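Local coordinates for hypothetical protein PH0495 (Pyrococcus horikoshii, PDB 1X3L) that catalyses the ATP-dependent phosphorylation of D-glycerate to 2-phosphoglycerate, with magnesium as its preferred metal and several other nucleotides or pyrophosphate as alternative phosphate donors, at residues Ser306-Ile311 with Ser356-Leu361; Arg7-Arg12 with Ile430-Ser435. One frame throughout, in Å; residues are numbered along the deposited sequence. Where two conformers were deposited one is given.

Contact 1: residues Ser306-Ile311 with Ser356-Leu361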
loop_
_atom_site.group_PDB
_atom_site.type_symbol
_atom_site.label_atom_id
_atom_site.label_comp_id
_atom_site.label_asym_id
_atom_site.label_seq_id
_atom_site.Cartn_x
_atom_site.Cartn_y
_atom_site.Cartn_z
ATOM N N SER A 306 9.009 6.646 25.220
ATOM C CA SER A 306 8.694 6.303 26.613
ATOM C C SER A 306 8.833 4.802 26.860
ATOM O O SER A 306 9.224 4.381 27.949
ATOM C CB SER A 306 7.274 6.747 26.990
ATOM O OG SER A 306 6.288 5.957 26.351
ATOM N N ILE A 307 8.505 3.994 25.856
ATOM C CA ILE A 307 8.630 2.550 25.998
ATOM C C ILE A 307 10.118 2.183 25.984
ATOM O O ILE A 307 10.560 1.319 26.740
ATOM C CB ILE A 307 7.884 1.809 24.868
ATOM C CG1 ILE A 307 6.375 2.055 25.001
ATOM C CG2 ILE A 307 8.193 0.312 24.929
ATOM C CD1 ILE A 307 5.557 1.466 23.868
ATOM N N VAL A 308 10.887 2.849 25.125
ATOM C CA VAL A 308 12.322 2.598 25.054
ATOM C C VAL A 308 12.958 2.929 26.400
ATOM O O VAL A 308 13.862 2.231 26.844
ATOM C CB VAL A 308 12.991 3.433 23.951
ATOM C CG1 VAL A 308 14.510 3.401 24.115
ATOM C CG2 VAL A 308 12.613 2.877 22.599
ATOM N N GLN A 309 12.478 3.993 27.045
ATOM C CA GLN A 309 12.987 4.394 28.356
ATOM C C GLN A 309 12.771 3.292 29.394
ATOM O O GLN A 309 13.679 2.939 30.145
ATOM C CB GLN A 309 12.270 5.641 28.870
ATOM C CG GLN A 309 12.725 6.958 28.313
ATOM C CD GLN A 309 12.047 8.122 29.021
ATOM O OE1 GLN A 309 10.829 8.305 28.922
ATOM N NE2 GLN A 309 12.830 8.904 29.754
ATOM N N GLU A 310 11.547 2.777 29.440
ATOM C CA GLU A 310 11.171 1.735 30.388
ATOM C C GLU A 310 12.034 0.485 30.201
ATOM O O GLU A 310 12.499 -0.111 31.170
ATOM C CB GLU A 310 9.689 1.394 30.204
ATOM C CG GLU A 310 9.042 0.648 31.363
ATOM C CD GLU A 310 8.900 1.501 32.621
ATOM O OE1 GLU A 310 8.945 2.751 32.525
ATOM O OE2 GLU A 310 8.729 0.914 33.713
ATOM N N ILE A 311 12.243 0.100 28.947
ATOM C CA ILE A 311 13.047 -1.074 28.615
ATOM C C ILE A 311 14.499 -0.919 29.080
ATOM O O ILE A 311 15.054 -1.808 29.725
ATOM C CB ILE A 311 13.015 -1.340 27.077
ATOM C CG1 ILE A 311 11.610 -1.806 26.667
ATOM C CG2 ILE A 311 14.077 -2.380 26.680
ATOM C CD1 ILE A 311 11.440 -2.024 25.181
ATOM N N SER A 356 17.935 9.859 25.132
ATOM C CA SER A 356 19.253 10.438 25.361
ATOM C C SER A 356 20.053 9.595 26.359
ATOM O O SER A 356 19.542 9.206 27.410
ATOM C CB SER A 356 19.115 11.869 25.895
ATOM O OG SER A 356 20.388 12.470 26.067
ATOM N N ASP A 357 21.306 9.311 26.011
ATOM C CA ASP A 357 22.207 8.525 26.851
ATOM C C ASP A 357 21.887 7.033 26.969
ATOM O O ASP A 357 22.528 6.315 27.738
ATOM C CB ASP A 357 22.297 9.135 28.254
ATOM C CG ASP A 357 22.981 10.489 28.253
ATOM O OD1 ASP A 357 24.014 10.627 27.563
ATOM O OD2 ASP A 357 22.495 11.409 28.947
ATOM N N LEU A 358 20.903 6.559 26.214
ATOM C CA LEU A 358 20.565 5.142 26.259
ATOM C C LEU A 358 21.229 4.416 25.085
ATOM O O LEU A 358 21.574 5.034 24.074
ATOM C CB LEU A 358 19.043 4.951 26.195
ATOM C CG LEU A 358 18.230 5.639 27.294
ATOM C CD1 LEU A 358 16.742 5.384 27.078
ATOM C CD2 LEU A 358 18.672 5.119 28.656
ATOM N N GLU A 359 21.433 3.113 25.236
ATOM C CA GLU A 359 22.025 2.303 24.176
ATOM C C GLU A 359 20.843 1.893 23.306
ATOM O O GLU A 359 20.428 0.731 23.294
ATOM C CB GLU A 359 22.702 1.058 24.758
ATOM C CG GLU A 359 23.927 1.353 25.603
ATOM C CD GLU A 359 24.979 2.129 24.833
ATOM O OE1 GLU A 359 25.279 1.745 23.683
ATOM O OE2 GLU A 359 25.509 3.119 25.375
ATOM N N ALA A 360 20.292 2.867 22.590
ATOM C CA ALA A 360 19.132 2.606 21.761
ATOM C C ALA A 360 19.153 3.399 20.467
ATOM O O ALA A 360 19.901 4.368 20.320
ATOM C CB ALA A 360 17.864 2.932 22.548
ATOM N N LEU A 361 18.320 2.976 19.527
ATOM C CA LEU A 361 18.222 3.650 18.246
ATOM C C LEU A 361 16.785 3.589 17.777
ATOM O O LEU A 361 16.076 2.617 18.041
ATOM C CB LEU A 361 19.140 2.986 17.212
ATOM C CG LEU A 361 19.135 3.540 15.779
ATOM C CD1 LEU A 361 20.492 3.331 15.126
ATOM C CD2 LEU A 361 18.041 2.858 14.964
#
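Helix 297-314 packs against one face of a mixed six-stranded sheet, and here Val-308 meets Ala-360 and Leu-358 near the start of the strand that carries Ala-360. One methyl of the valine does most of the work: CG1 of Val-308 lies 3.7 Å from CB of Ala-360 and 4.2 Å from CD1 of Leu-358. It reaches them because it is anti to the backbone N (chi1 167°). Alanine suits the strand position, since its single methyl lets the helix come close, with CA atoms of Val-308 and Ala-360 7.6 Å apart. Leu-358 projects from the segment that leads into the strand, its extended chain (chi2 179°) carrying CD1 to 4.1 Å from CA of Gln-309, alongside the helix backbone. The aliphatic stem of Gln-309 flanks this methyl, CG to CD1 being 4.5 Å, while its amide oxygen OE1 is hydrogen-bonded to Lys-354. An inverse gamma turn centred on Glu-359 separates the leucine from the alanine, and both still point toward the helix. No hydrogen bond joins the two segments, so the contact depends on shape and on removing apolar surface from water, with glutamine's polar end kept at the margin.

Contact 2: residues Arg7-Arg12 with Ile430-Ser435. With EDO (1,2-ethanediol), chain C.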
loop_
_atom_site.group_PDB
_atom_site.type_symbol
_atom_site.label_atom_id
_atom_site.label_comp_id
_atom_site.label_asym_id
_atom_site.label_seq_id
_atom_site.Cartn_x
_atom_site.Cartn_y
_atom_site.Cartn_z
ATOM N N ARG A 7 23.754 1.228 14.582
ATOM C CA ARG A 7 23.321 1.883 13.347
ATOM C C ARG A 7 23.333 0.958 12.133
ATOM O O ARG A 7 22.423 1.016 11.303
ATOM C CB ARG A 7 24.176 3.117 13.058
ATOM C CG ARG A 7 23.778 3.840 11.777
ATOM C CD ARG A 7 24.193 5.294 11.821
ATOM N NE ARG A 7 23.635 5.936 13.006
ATOM C CZ ARG A 7 23.029 7.116 13.006
ATOM N NH1 ARG A 7 22.898 7.801 11.875
ATOM N NH2 ARG A 7 22.548 7.603 14.141
ATOM N N GLU A 8 24.360 0.118 12.017
ATOM C CA GLU A 8 24.422 -0.820 10.900
ATOM C C GLU A 8 23.239 -1.777 11.033
ATOM O O GLU A 8 22.622 -2.151 10.045
ATOM C CB GLU A 8 25.735 -1.615 10.906
ATOM C CG GLU A 8 25.672 -2.889 10.047
ATOM C CD GLU A 8 27.030 -3.571 9.857
ATOM O OE1 GLU A 8 27.980 -3.246 10.595
ATOM O OE2 GLU A 8 27.141 -4.439 8.964
ATOM N N ILE A 9 22.920 -2.164 12.264
ATOM C CA ILE A 9 21.798 -3.069 12.488
ATOM C C ILE A 9 20.505 -2.399 12.036
ATOM O O ILE A 9 19.723 -2.978 11.275
ATOM C CB ILE A 9 21.677 -3.462 13.970
ATOM C CG1 ILE A 9 22.871 -4.331 14.368
ATOM C CG2 ILE A 9 20.364 -4.212 14.207
ATOM C CD1 ILE A 9 22.967 -4.622 15.861
ATOM N N GLY A 10 20.294 -1.169 12.494
ATOM C CA GLY A 10 19.094 -0.444 12.117
ATOM C C GLY A 10 18.937 -0.309 10.609
ATOM O O GLY A 10 17.866 -0.577 10.065
ATOM N N LEU A 11 20.000 0.108 9.928
ATOM C CA LEU A 11 19.937 0.273 8.476
ATOM C C LEU A 11 19.739 -1.067 7.764
ATOM O O LEU A 11 19.097 -1.137 6.711
ATOM C CB LEU A 11 21.196 0.985 7.975
ATOM C CG LEU A 11 21.295 2.442 8.453
ATOM C CD1 LEU A 11 22.629 3.063 8.016
ATOM C CD2 LEU A 11 20.136 3.236 7.886
ATOM N N ARG A 12 20.280 -2.130 8.349
ATOM C CA ARG A 12 20.129 -3.469 7.787
ATOM C C ARG A 12 18.652 -3.885 7.836
ATOM O O ARG A 12 18.125 -4.473 6.893
ATOM C CB ARG A 12 20.979 -4.467 8.582
ATOM C CG ARG A 12 20.940 -5.886 8.053
ATOM C CD ARG A 12 21.884 -6.811 8.826
ATOM N NE ARG A 12 21.712 -8.206 8.426
ATOM C CZ ARG A 12 22.351 -8.784 7.414
ATOM N NH1 ARG A 12 23.219 -8.088 6.691
ATOM N NH2 ARG A 12 22.121 -10.059 7.118
ATOM N N ILE A 430 11.358 1.529 13.754
ATOM C CA ILE A 430 12.082 0.428 14.366
ATOM C C ILE A 430 12.803 0.976 15.590
ATOM O O ILE A 430 13.560 1.940 15.480
ATOM C CB ILE A 430 13.123 -0.169 13.402
ATOM C CG1 ILE A 430 12.441 -0.650 12.116
ATOM C CG2 ILE A 430 13.847 -1.330 14.078
ATOM C CD1 ILE A 430 13.427 -1.209 11.066
ATOM N N ALA A 431 12.551 0.386 16.756
ATOM C CA ALA A 431 13.215 0.825 17.980
ATOM C C ALA A 431 14.131 -0.294 18.468
ATOM O O ALA A 431 13.694 -1.426 18.682
ATOM C CB ALA A 431 12.180 1.175 19.055
ATOM N N ILE A 432 15.408 0.021 18.641
ATOM C CA ILE A 432 16.367 -0.980 19.080
ATOM C C ILE A 432 16.987 -0.624 20.420
ATOM O O ILE A 432 17.425 0.504 20.626
ATOM C CB ILE A 432 17.517 -1.135 18.055
ATOM C CG1 ILE A 432 16.948 -1.442 16.668
ATOM C CG2 ILE A 432 18.472 -2.234 18.510
ATOM C CD1 ILE A 432 17.980 -1.370 15.558
ATOM N N VAL A 433 17.001 -1.584 21.339
ATOM C CA VAL A 433 17.638 -1.379 22.638
ATOM C C VAL A 433 18.617 -2.543 22.779
ATOM O O VAL A 433 18.216 -3.703 22.813
ATOM C CB VAL A 433 16.635 -1.404 23.802
ATOM C CG1 VAL A 433 17.357 -1.082 25.107
ATOM C CG2 VAL A 433 15.520 -0.396 23.559
ATOM N N THR A 434 19.906 -2.232 22.835
ATOM C CA THR A 434 20.916 -3.275 22.932
ATOM C C THR A 434 21.339 -3.581 24.361
ATOM O O THR A 434 21.873 -4.652 24.638
ATOM C CB THR A 434 22.164 -2.897 22.116
ATOM O OG1 THR A 434 22.631 -1.607 22.528
ATOM C CG2 THR A 434 21.832 -2.848 20.631
ATOM N N SER A 435 21.087 -2.656 25.277
ATOM C CA SER A 435 21.488 -2.872 26.660
ATOM C C SER A 435 20.776 -1.918 27.607
ATOM O O SER A 435 20.314 -0.855 27.192
ATOM C CB SER A 435 23.004 -2.685 26.777
ATOM O OG SER A 435 23.446 -2.892 28.104
HETATM C C1 EDO C . 22.097 0.731 4.571
HETATM O O1 EDO C . 22.288 -0.673 4.837
HETATM C C2 EDO C . 20.811 0.976 3.760
HETATM O O2 EDO C . 19.646 0.512 4.470
#
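Ile-9 of helix 6-20 and Ile-432 of strand 427-435 cross obliquely, and each offers a different branch to the other. Ile-432 sends out its longer arm: CG1 is anti to the carbonyl carbon (chi1 -55°) and the chain then runs on extended (chi2 170°), so that the terminal methyl CD1 reaches the helix. Ile-9 replies with its short branch, CG2, which lies 3.9 Å from that CD1. Beta-branched isoleucine suits this place, having two arms to fill space: beyond the contact with Ile-432 the side chain of Ile-9 also touches Met-4 and Phe-284, and Ile-432 likewise packs on Phe-284.

The same CD1 methyl presses on bare backbone at Gly-10, 3.7 Å from its CA and 3.8 Å from its N. With no side chain at Gly-10, the methyl rests on the main chain itself. The closest CA pair of the two segments is Gly-10 and Ile-430, 7.4 Å apart. All three touching residues are buried and apolar, and no hydrogen bond passes between helix and strand.

On the outer side of the helix Leu-11 points away from the strand. A 1,2-ethanediol molecule, probably from the crystallisation liquor, lies there: its O2 donates a hydrogen bond of 2.8 Å to O of Leu-11, and its C1 is 3.5 Å from CB of the same residue.

Around the contact, Ile-6 and Leu-13 continue the helix's apolar side, touching Ile-432 and Ile-430 respectively, and Val-323 of strand 322-328 adds to the layer. Salt bridges from Arg-7 to Asp-382 and from Arg-12 to Glu-278 tie the helix to its surroundings. Beneath it, strand 427-435 runs antiparallel to both its neighbours, strands 322-328 and 359-366, and so occupies an interior position in the mixed sheet.

How the contacts relate
The two contacts, with centres about 12 Å apart, cover opposite faces of one mixed sheet: helix 297-314 takes one face in contact 1, and helix 6-20 the other in contact 2. Their strands, 359-366 and 427-435, are antiparallel neighbours; N of Ile-432 lies 2.7 Å from O of Leu-361, a probable hydrogen bond. Val-433 turns to helix 297-314, whereas Ile-432 turns to helix 6-20. Contact 1 is nested in the sequence between the segments of contact 2, which brings residues near the two chain ends together. An N-terminal helix thus completes an alpha/beta/alpha sandwich whose strands come from the later part of the chain.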